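Local atomic coordinates of beta-glucuronidase (PDB entry 6XXW), a protein that probably hydrolyses beta-D-glucuronides as a retaining glycoside hydrolase of family 2. Residues A[117-122]-A[395-400]; A[299-304]-A[407-412]; A[347-352]-A[357-362]. All blocks are in the same frame, centred on the assembly; numbering follows the deposited sequence.

Interaction 1: residues A[117-122]-A[395-400]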
loop_
_atom_site.group_PDB
_atom_site.type_symbol
_atom_site.label_atom_id
_atom_site.label_comp_id
_atom_site.label_asym_id
_atom_site.label_seq_id
_atom_site.Cartn_x
_atom_site.Cartn_y
_atom_site.Cartn_z
ATOM N N GLY A 117 -29.948 19.316 3.627
ATOM C CA GLY A 117 -29.379 18.225 4.386
ATOM C C GLY A 117 -28.336 18.560 5.430
ATOM O O GLY A 117 -27.746 17.623 5.978
ATOM N N PHE A 118 -28.085 19.843 5.742
ATOM C CA PHE A 118 -26.954 20.190 6.602
ATOM C C PHE A 118 -27.316 21.159 7.721
ATOM O O PHE A 118 -26.412 21.726 8.356
ATOM C CB PHE A 118 -25.817 20.745 5.746
ATOM C CG PHE A 118 -25.430 19.811 4.652
ATOM C CD1 PHE A 118 -24.518 18.794 4.886
ATOM C CD2 PHE A 118 -26.041 19.894 3.419
ATOM C CE1 PHE A 118 -24.191 17.904 3.887
ATOM C CE2 PHE A 118 -25.715 19.002 2.410
ATOM C CZ PHE A 118 -24.792 18.010 2.650
ATOM N N LEU A 119 -28.603 21.328 8.012
ATOM C CA LEU A 119 -29.020 22.168 9.128
ATOM C C LEU A 119 -30.146 21.489 9.897
ATOM O O LEU A 119 -30.872 20.658 9.338
ATOM C CB LEU A 119 -29.457 23.562 8.643
ATOM C CG LEU A 119 -28.291 24.451 8.179
ATOM C CD1 LEU A 119 -28.806 25.678 7.434
ATOM C CD2 LEU A 119 -27.345 24.865 9.311
ATOM N N PRO A 120 -30.296 21.801 11.181
ATOM C CA PRO A 120 -31.245 21.066 12.022
ATOM C C PRO A 120 -32.676 21.566 11.876
ATOM O O PRO A 120 -32.947 22.677 11.413
ATOM C CB PRO A 120 -30.732 21.334 13.437
ATOM C CG PRO A 120 -30.133 22.688 13.338
ATOM C CD PRO A 120 -29.502 22.767 11.971
ATOM N N PHE A 121 -33.606 20.719 12.313
ATOM C CA PHE A 121 -35.008 21.102 12.298
ATOM C C PHE A 121 -35.694 20.433 13.466
ATOM O O PHE A 121 -35.240 19.397 13.961
ATOM C CB PHE A 121 -35.700 20.744 10.970
ATOM C CG PHE A 121 -35.442 19.333 10.495
ATOM C CD1 PHE A 121 -34.237 18.987 9.893
ATOM C CD2 PHE A 121 -36.421 18.364 10.607
ATOM C CE1 PHE A 121 -34.008 17.695 9.442
ATOM C CE2 PHE A 121 -36.200 17.076 10.161
ATOM C CZ PHE A 121 -34.995 16.740 9.570
ATOM N N GLU A 122 -36.796 21.035 13.907
ATOM C CA GLU A 122 -37.446 20.562 15.118
ATOM C C GLU A 122 -38.918 20.924 15.097
ATOM O O GLU A 122 -39.366 21.760 14.313
ATOM C CB GLU A 122 -36.775 21.138 16.372
ATOM C CG GLU A 122 -36.870 22.640 16.493
ATOM C CD GLU A 122 -36.378 23.142 17.840
ATOM O OE1 GLU A 122 -35.560 22.442 18.486
ATOM O OE2 GLU A 122 -36.812 24.236 18.256
ATOM N N MET A 395 -29.195 30.812 4.449
ATOM C CA MET A 395 -28.394 31.804 5.170
ATOM C C MET A 395 -29.080 32.234 6.463
ATOM O O MET A 395 -28.418 32.435 7.489
ATOM C CB MET A 395 -28.119 33.036 4.292
ATOM C CG MET A 395 -27.436 32.771 2.953
ATOM S SD MET A 395 -25.965 31.711 3.091
ATOM C CE MET A 395 -24.949 32.637 4.238
ATOM N N ARG A 396 -30.408 32.389 6.435
ATOM C CA ARG A 396 -31.116 32.750 7.661
ATOM C C ARG A 396 -31.007 31.645 8.705
ATOM O O ARG A 396 -30.734 31.922 9.876
ATOM C CB ARG A 396 -32.580 33.071 7.355
ATOM C CG ARG A 396 -32.745 34.225 6.383
ATOM C CD ARG A 396 -34.206 34.460 5.978
ATOM N NE ARG A 396 -34.332 35.350 4.819
ATOM C CZ ARG A 396 -35.039 35.062 3.728
ATOM N NH1 ARG A 396 -35.667 33.899 3.633
ATOM N NH2 ARG A 396 -35.112 35.930 2.724
ATOM N N GLU A 397 -31.192 30.383 8.296
ATOM C CA GLU A 397 -31.097 29.267 9.239
ATOM C C GLU A 397 -29.681 29.119 9.785
ATOM O O GLU A 397 -29.478 28.756 10.957
ATOM C CB GLU A 397 -31.506 27.958 8.560
ATOM C CG GLU A 397 -32.971 27.842 8.149
ATOM C CD GLU A 397 -33.300 26.487 7.518
ATOM O OE1 GLU A 397 -32.723 25.459 7.939
ATOM O OE2 GLU A 397 -34.147 26.443 6.601
ATOM N N LEU A 398 -28.690 29.356 8.935
ATOM C CA LEU A 398 -27.300 29.136 9.318
ATOM C C LEU A 398 -26.838 30.188 10.314
ATOM O O LEU A 398 -26.242 29.866 11.345
ATOM C CB LEU A 398 -26.429 29.147 8.064
ATOM C CG LEU A 398 -24.914 29.160 8.236
ATOM C CD1 LEU A 398 -24.441 27.924 8.992
ATOM C CD2 LEU A 398 -24.244 29.260 6.867
ATOM N N ILE A 399 -27.120 31.455 10.028
ATOM C CA ILE A 399 -26.745 32.511 10.956
ATOM C C ILE A 399 -27.524 32.381 12.261
ATOM O O ILE A 399 -26.973 32.588 13.347
ATOM C CB ILE A 399 -26.936 33.881 10.275
ATOM C CG1 ILE A 399 -25.928 34.002 9.119
ATOM C CG2 ILE A 399 -26.788 35.018 11.282
ATOM C CD1 ILE A 399 -26.110 35.225 8.249
ATOM N N ALA A 400 -28.810 32.012 12.188
ATOM C CA ALA A 400 -29.576 31.825 13.420
ATOM C C ALA A 400 -28.971 30.721 14.280
ATOM O O ALA A 400 -28.977 30.806 15.517
ATOM C CB ALA A 400 -31.044 31.515 13.098
HETATM O O HOH W 1 -32.149 25.038 10.693
#
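Leu-119 and Glu-397 make the main apolar touch between residues 117-122 and the helix segment 395-400. The CD1 methyl of Leu-119 rests on CB of Glu-397 at 3.7 Å. The two side chains cross at a slant. Leu-119 carries CG beside its own backbone N (chi1 -72°), and from there its branch reaches the helix. Its other methyl, CD2, meets CD1 of Leu-398 at 4.2 Å. Pro-343, from a loop, packs against both leucines.

The segment 117-122 belongs to the region of the family 2 sugar-binding domain. The helix 385-402 belongs to the TIM-barrel domain. The contact is therefore an interface between two domains of one chain, and it is largely buried.

The polar part runs through a water. No direct hydrogen bond joins the two segments. The water donates to the backbone O of Pro-120 at 2.6 Å and to OE1 of Glu-397 at 2.8 Å. Beyond CG the Glu-397 chain is extended, which carries the carboxylate past the leucine to the water. OE1 of Glu-397 also lies 3.8 Å from CB of Leu-119, a plain van der Waals contact. His-114 also bonds OE1 through its NE2, so two polar partners grip this oxygen. The ring of His-114 stacks on Phe-121 as well, which ties the glutamate's second partner back to the sugar-binding domain.

Interaction 2: residues A[299-304]-A[407-412]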
loop_
_atom_site.group_PDB
_atom_site.type_symbol
_atom_site.label_atom_id
_atom_site.label_comp_id
_atom_site.label_asym_id
_atom_site.label_seq_id
_atom_site.Cartn_x
_atom_site.Cartn_y
_atom_site.Cartn_z
ATOM N N PHE A 299 -4.326 38.856 11.232
ATOM C CA PHE A 299 -4.342 37.397 11.245
ATOM C C PHE A 299 -3.722 36.825 9.968
ATOM O O PHE A 299 -3.762 37.448 8.903
ATOM C CB PHE A 299 -5.789 36.911 11.384
ATOM C CG PHE A 299 -5.939 35.451 11.755
ATOM C CD1 PHE A 299 -5.328 34.930 12.885
ATOM C CD2 PHE A 299 -6.742 34.615 10.989
ATOM C CE1 PHE A 299 -5.497 33.592 13.238
ATOM C CE2 PHE A 299 -6.911 33.255 11.330
ATOM C CZ PHE A 299 -6.294 32.751 12.448
ATOM N N TYR A 300 -3.154 35.620 10.082
ATOM C CA TYR A 300 -2.765 34.821 8.919
ATOM C C TYR A 300 -3.369 33.430 9.056
ATOM O O TYR A 300 -3.029 32.697 9.992
ATOM C CB TYR A 300 -1.241 34.720 8.759
ATOM C CG TYR A 300 -0.864 34.067 7.436
ATOM C CD1 TYR A 300 -0.609 32.692 7.349
ATOM C CD2 TYR A 300 -0.814 34.819 6.263
ATOM C CE1 TYR A 300 -0.288 32.102 6.123
ATOM C CE2 TYR A 300 -0.497 34.248 5.046
ATOM C CZ TYR A 300 -0.242 32.894 4.970
ATOM O OH TYR A 300 0.077 32.359 3.735
ATOM N N PHE A 301 -4.259 33.068 8.128
ATOM C CA PHE A 301 -4.895 31.753 8.172
ATOM C C PHE A 301 -3.898 30.670 7.798
ATOM O O PHE A 301 -3.278 30.729 6.733
ATOM C CB PHE A 301 -6.069 31.654 7.193
ATOM C CG PHE A 301 -7.237 32.505 7.536
ATOM C CD1 PHE A 301 -7.238 33.859 7.231
ATOM C CD2 PHE A 301 -8.357 31.949 8.129
ATOM C CE1 PHE A 301 -8.338 34.656 7.537
ATOM C CE2 PHE A 301 -9.468 32.747 8.434
ATOM C CZ PHE A 301 -9.447 34.093 8.128
ATOM N N LYS A 302 -3.845 29.657 8.640
ATOM C CA LYS A 302 -3.045 28.451 8.366
ATOM C C LYS A 302 -4.004 27.277 8.533
ATOM O O LYS A 302 -4.414 27.055 9.611
ATOM C CB LYS A 302 -1.864 28.342 9.331
ATOM C CG LYS A 302 -0.824 29.434 9.230
ATOM C CD LYS A 302 0.220 29.372 10.295
ATOM C CE LYS A 302 -0.314 29.223 11.693
ATOM N NZ LYS A 302 0.769 29.245 12.691
ATOM N N GLY A 303 -4.338 26.576 7.458
ATOM C CA GLY A 303 -5.316 25.513 7.678
ATOM C C GLY A 303 -5.750 24.749 6.458
ATOM O O GLY A 303 -4.995 24.588 5.562
ATOM N N PHE A 304 -7.135 24.337 6.607
ATOM C CA PHE A 304 -7.578 23.347 5.630
ATOM C C PHE A 304 -8.976 23.630 5.126
ATOM O O PHE A 304 -9.665 24.416 5.677
ATOM C CB PHE A 304 -7.518 21.943 6.236
ATOM C CG PHE A 304 -6.129 21.496 6.593
ATOM C CD1 PHE A 304 -5.294 20.950 5.633
ATOM C CD2 PHE A 304 -5.659 21.622 7.889
ATOM C CE1 PHE A 304 -4.015 20.540 5.959
ATOM C CE2 PHE A 304 -4.381 21.211 8.220
ATOM C CZ PHE A 304 -3.558 20.670 7.254
ATOM N N SER A 407 -15.851 31.026 17.249
ATOM C CA SER A 407 -14.970 30.403 16.266
ATOM C C SER A 407 -15.351 30.764 14.833
ATOM O O SER A 407 -14.469 30.824 13.965
ATOM C CB SER A 407 -14.976 28.880 16.446
ATOM O OG SER A 407 -16.268 28.327 16.179
ATOM N N VAL A 408 -16.640 30.991 14.550
ATOM C CA VAL A 408 -17.024 31.420 13.207
ATOM C C VAL A 408 -16.607 32.875 13.018
ATOM O O VAL A 408 -17.088 33.775 13.723
ATOM C CB VAL A 408 -18.533 31.257 12.965
ATOM C CG1 VAL A 408 -18.888 31.762 11.542
ATOM C CG2 VAL A 408 -18.995 29.828 13.164
ATOM N N ILE A 409 -15.735 33.123 12.040
ATOM C CA ILE A 409 -15.215 34.465 11.820
ATOM C C ILE A 409 -15.488 34.985 10.424
ATOM O O ILE A 409 -15.049 36.080 10.100
ATOM C CB ILE A 409 -13.705 34.556 12.141
ATOM C CG1 ILE A 409 -12.946 33.346 11.599
ATOM C CG2 ILE A 409 -13.502 34.703 13.657
ATOM C CD1 ILE A 409 -12.879 33.243 10.111
ATOM N N MET A 410 -16.202 34.232 9.590
ATOM C CA MET A 410 -16.480 34.636 8.212
ATOM C C MET A 410 -17.510 33.678 7.645
ATOM O O MET A 410 -17.490 32.482 7.949
ATOM C CB MET A 410 -15.213 34.620 7.338
ATOM C CG MET A 410 -15.442 35.083 5.898
ATOM S SD MET A 410 -14.041 35.925 5.125
ATOM C CE MET A 410 -12.766 34.632 5.141
ATOM N N TRP A 411 -18.390 34.204 6.794
ATOM C CA TRP A 411 -19.343 33.388 6.055
ATOM C C TRP A 411 -18.903 33.266 4.600
ATOM O O TRP A 411 -18.542 34.270 3.965
ATOM C CB TRP A 411 -20.756 33.999 6.090
ATOM C CG TRP A 411 -21.294 34.305 7.472
ATOM C CD1 TRP A 411 -21.516 35.545 8.000
ATOM C CD2 TRP A 411 -21.713 33.360 8.473
ATOM N NE1 TRP A 411 -22.030 35.434 9.271
ATOM C CE2 TRP A 411 -22.167 34.106 9.585
ATOM C CE3 TRP A 411 -21.743 31.961 8.539
ATOM C CZ2 TRP A 411 -22.627 33.499 10.763
ATOM C CZ3 TRP A 411 -22.219 31.350 9.726
ATOM C CH2 TRP A 411 -22.653 32.125 10.809
ATOM N N SER A 412 -18.976 32.048 4.057
ATOM C CA SER A 412 -18.743 31.810 2.632
ATOM C C SER A 412 -20.075 31.492 1.967
ATOM O O SER A 412 -20.780 30.578 2.398
ATOM C CB SER A 412 -17.754 30.669 2.399
ATOM O OG SER A 412 -17.656 30.403 1.003
#
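Phe-301 points its ring edge at the CD1 methyl of Ile-409. CD1 of Ile-409 lies near the ring plane, 3.8 Å from CE2 of Phe-301. The two side chains approach from opposite directions. Ile-409 holds CG1 between its backbone N and carbonyl carbon (chi1 43°), and chi2 of 67° then turns CD1 to the ring. Met-410 adds a looser touch, with its CE methyl 4.5 Å from CZ of Phe-301.

Phe-299, in the same segment, turns its edge to one face of the Phe-301 ring. CD2 of Phe-299 sits 3.7 Å above the Phe-301 plane, over the ring centre. Phe-292 meets Phe-301 edge-to-face.

Strands 297-305 and 408-415 are not neighbours in the sheet. Strands 336-338 and 358-362 lie between them in strand order. The side chains thus meet across the inside of the TIM barrel. Ala-358 and Ile-360 of strand 358-362 also touch Ile-409 and Met-410, respectively.

No hydrogen bond crosses between the segments. The contact is wholly apolar and buried. It rests on van der Waals packing and on burial of apolar groups, with no directional bond between these strands.

Interaction 3: residues A[347-352]-A[357-362]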
loop_
_atom_site.group_PDB
_atom_site.type_symbol
_atom_site.label_atom_id
_atom_site.label_comp_id
_atom_site.label_asym_id
_atom_site.label_seq_id
_atom_site.Cartn_x
_atom_site.Cartn_y
_atom_site.Cartn_z
ATOM N N GLU A 347 -21.734 20.533 17.025
ATOM C CA GLU A 347 -20.688 19.927 17.840
ATOM C C GLU A 347 -19.302 20.371 17.391
ATOM O O GLU A 347 -18.443 20.693 18.219
ATOM C CB GLU A 347 -20.823 18.401 17.773
ATOM C CG GLU A 347 -21.945 17.813 18.646
ATOM C CD GLU A 347 -23.334 17.837 17.994
ATOM O OE1 GLU A 347 -23.484 18.342 16.856
ATOM O OE2 GLU A 347 -24.288 17.341 18.638
ATOM N N ILE A 348 -19.064 20.427 16.077
ATOM C CA ILE A 348 -17.739 20.822 15.610
ATOM C C ILE A 348 -17.455 22.293 15.940
ATOM O O ILE A 348 -16.319 22.659 16.276
ATOM C CB ILE A 348 -17.598 20.519 14.108
ATOM C CG1 ILE A 348 -17.324 19.020 13.926
ATOM C CG2 ILE A 348 -16.466 21.364 13.478
ATOM C CD1 ILE A 348 -17.347 18.581 12.456
ATOM N N LEU A 349 -18.478 23.151 15.890
ATOM C CA LEU A 349 -18.253 24.561 16.216
ATOM C C LEU A 349 -18.002 24.769 17.712
ATOM O O LEU A 349 -17.184 25.623 18.090
ATOM C CB LEU A 349 -19.435 25.418 15.744
ATOM C CG LEU A 349 -19.614 25.447 14.225
ATOM C CD1 LEU A 349 -20.671 26.456 13.854
ATOM C CD2 LEU A 349 -18.308 25.798 13.532
ATOM N N PHE A 350 -18.691 24.013 18.581
ATOM C CA PHE A 350 -18.389 24.097 20.011
ATOM C C PHE A 350 -16.954 23.669 20.284
ATOM O O PHE A 350 -16.270 24.264 21.127
ATOM C CB PHE A 350 -19.357 23.241 20.827
ATOM C CG PHE A 350 -20.703 23.872 21.025
ATOM C CD1 PHE A 350 -20.868 24.931 21.910
ATOM C CD2 PHE A 350 -21.806 23.414 20.318
ATOM C CE1 PHE A 350 -22.118 25.520 22.089
ATOM C CE2 PHE A 350 -23.052 24.003 20.486
ATOM C CZ PHE A 350 -23.204 25.056 21.374
ATOM N N LEU A 351 -16.478 22.640 19.571
ATOM C CA LEU A 351 -15.085 22.231 19.707
ATOM C C LEU A 351 -14.139 23.299 19.167
ATOM O O LEU A 351 -13.104 23.583 19.781
ATOM C CB LEU A 351 -14.859 20.893 19.000
ATOM C CG LEU A 351 -15.510 19.668 19.652
ATOM C CD1 LEU A 351 -15.310 18.422 18.773
ATOM C CD2 LEU A 351 -14.899 19.466 21.033
ATOM N N ALA A 352 -14.468 23.911 18.022
ATOM C CA ALA A 352 -13.597 24.969 17.525
ATOM C C ALA A 352 -13.518 26.119 18.527
ATOM O O ALA A 352 -12.445 26.718 18.707
ATOM C CB ALA A 352 -14.064 25.447 16.157
ATOM N N ILE A 357 -9.862 27.554 17.112
ATOM C CA ILE A 357 -9.674 27.386 15.680
ATOM C C ILE A 357 -10.668 28.303 14.981
ATOM O O ILE A 357 -11.866 28.256 15.268
ATOM C CB ILE A 357 -9.879 25.921 15.247
ATOM C CG1 ILE A 357 -8.872 24.997 15.954
ATOM C CG2 ILE A 357 -9.833 25.803 13.703
ATOM C CD1 ILE A 357 -7.419 25.147 15.481
ATOM N N ALA A 358 -10.168 29.152 14.090
ATOM C CA ALA A 358 -11.024 30.081 13.371
ATOM C C ALA A 358 -11.701 29.346 12.226
ATOM O O ALA A 358 -11.052 28.602 11.488
ATOM C CB ALA A 358 -10.207 31.265 12.848
ATOM N N VAL A 359 -13.004 29.554 12.071
ATOM C CA VAL A 359 -13.806 28.807 11.115
ATOM C C VAL A 359 -14.407 29.770 10.092
ATOM O O VAL A 359 -15.039 30.766 10.462
ATOM C CB VAL A 359 -14.911 28.007 11.829
ATOM C CG1 VAL A 359 -15.812 27.342 10.820
ATOM C CG2 VAL A 359 -14.286 26.969 12.762
ATOM N N ILE A 360 -14.211 29.469 8.816
ATOM C CA ILE A 360 -14.999 30.063 7.737
ATOM C C ILE A 360 -16.135 29.088 7.475
ATOM O O ILE A 360 -15.903 27.991 6.962
ATOM C CB ILE A 360 -14.161 30.280 6.465
ATOM C CG1 ILE A 360 -12.931 31.150 6.749
ATOM C CG2 ILE A 360 -15.016 30.916 5.367
ATOM C CD1 ILE A 360 -11.872 31.121 5.641
ATOM N N GLU A 361 -17.365 29.459 7.813
ATOM C CA GLU A 361 -18.464 28.526 7.623
ATOM C C GLU A 361 -19.199 28.839 6.330
ATOM O O GLU A 361 -19.512 29.999 6.043
ATOM C CB GLU A 361 -19.431 28.519 8.802
ATOM C CG GLU A 361 -20.489 27.438 8.627
ATOM C CD GLU A 361 -21.114 27.025 9.927
ATOM O OE1 GLU A 361 -21.346 27.921 10.766
ATOM O OE2 GLU A 361 -21.363 25.813 10.103
ATOM N N GLU A 362 -19.463 27.793 5.551
ATOM C CA GLU A 362 -19.871 27.911 4.163
ATOM C C GLU A 362 -21.257 27.314 3.945
ATOM O O GLU A 362 -21.571 26.227 4.454
ATOM C CB GLU A 362 -18.843 27.208 3.267
ATOM C CG GLU A 362 -19.112 27.307 1.795
ATOM C CD GLU A 362 -17.884 26.939 1.007
ATOM O OE1 GLU A 362 -16.943 27.773 0.951
ATOM O OE2 GLU A 362 -17.855 25.813 0.470
#
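Ala-352 and Ile-357 share the one hydrogen bond between residues 347-352 and 357-362. The backbone N of Ile-357 donates to O of Ala-352 at 3.1 Å. The bond is nearly straight, with an angle of 170° at the hydrogen. This bond closes the short turn from helix 346-355 into strand 358-362. The carbonyl O of Ile-357 is buried without a partner in the model.

Apolar contacts continue from the turn. CB of Ala-352 lies 3.7 Å from CG2 of Val-359 and 4.3 Å from CB of Ile-357. The other methyl of Val-359, CG1, meets CD2 of Leu-349 at 4.0 Å. These two side chains cross at about a right angle. The axes of the segments 347-352 and 358-362 approach to 9.3 Å and run roughly antiparallel, at 149°. Helix and strand are the last two elements of the beta-alpha-beta unit 336-338, 346-355, 358-362, a repeated theme of the TIM barrel.

A mixed contact lies further along the strand. CD1 of Leu-349 packs against OE1 of Glu-361 at 3.5 Å. With chi1 at -175°, Glu-361 turns CG away from its own N, and the extended chain carries the carboxylate across to this methyl.

The methyl sits against the buried carboxylate, nearer OE1, while Arg-401 forms a salt bridge to OE2. The salt bridge probably offsets the cost of burying the charge beside a methyl.

How the interactions relate
Interactions 2 and 3 share the TIM-barrel sheet, with centres about 9 Å apart. Their strands 358-362 and 408-415 are neighbours there, and Ser-412 OG probably bonds Glu-362 OE1. The centre of interaction 1 is about 20 Å from that of interaction 2 and about 15 Å from that of interaction 3, at the junction with the sugar-binding domain. Along the chain, interaction 3 is nested inside the loops closed by both others, while interactions 1 and 2 cross. Helix 385-402 follows strand 358-362 and precedes strand 408-415. It packs Leu-398 on both Trp-411 and Glu-361. The helix thus links the domain interface to the barrel wall.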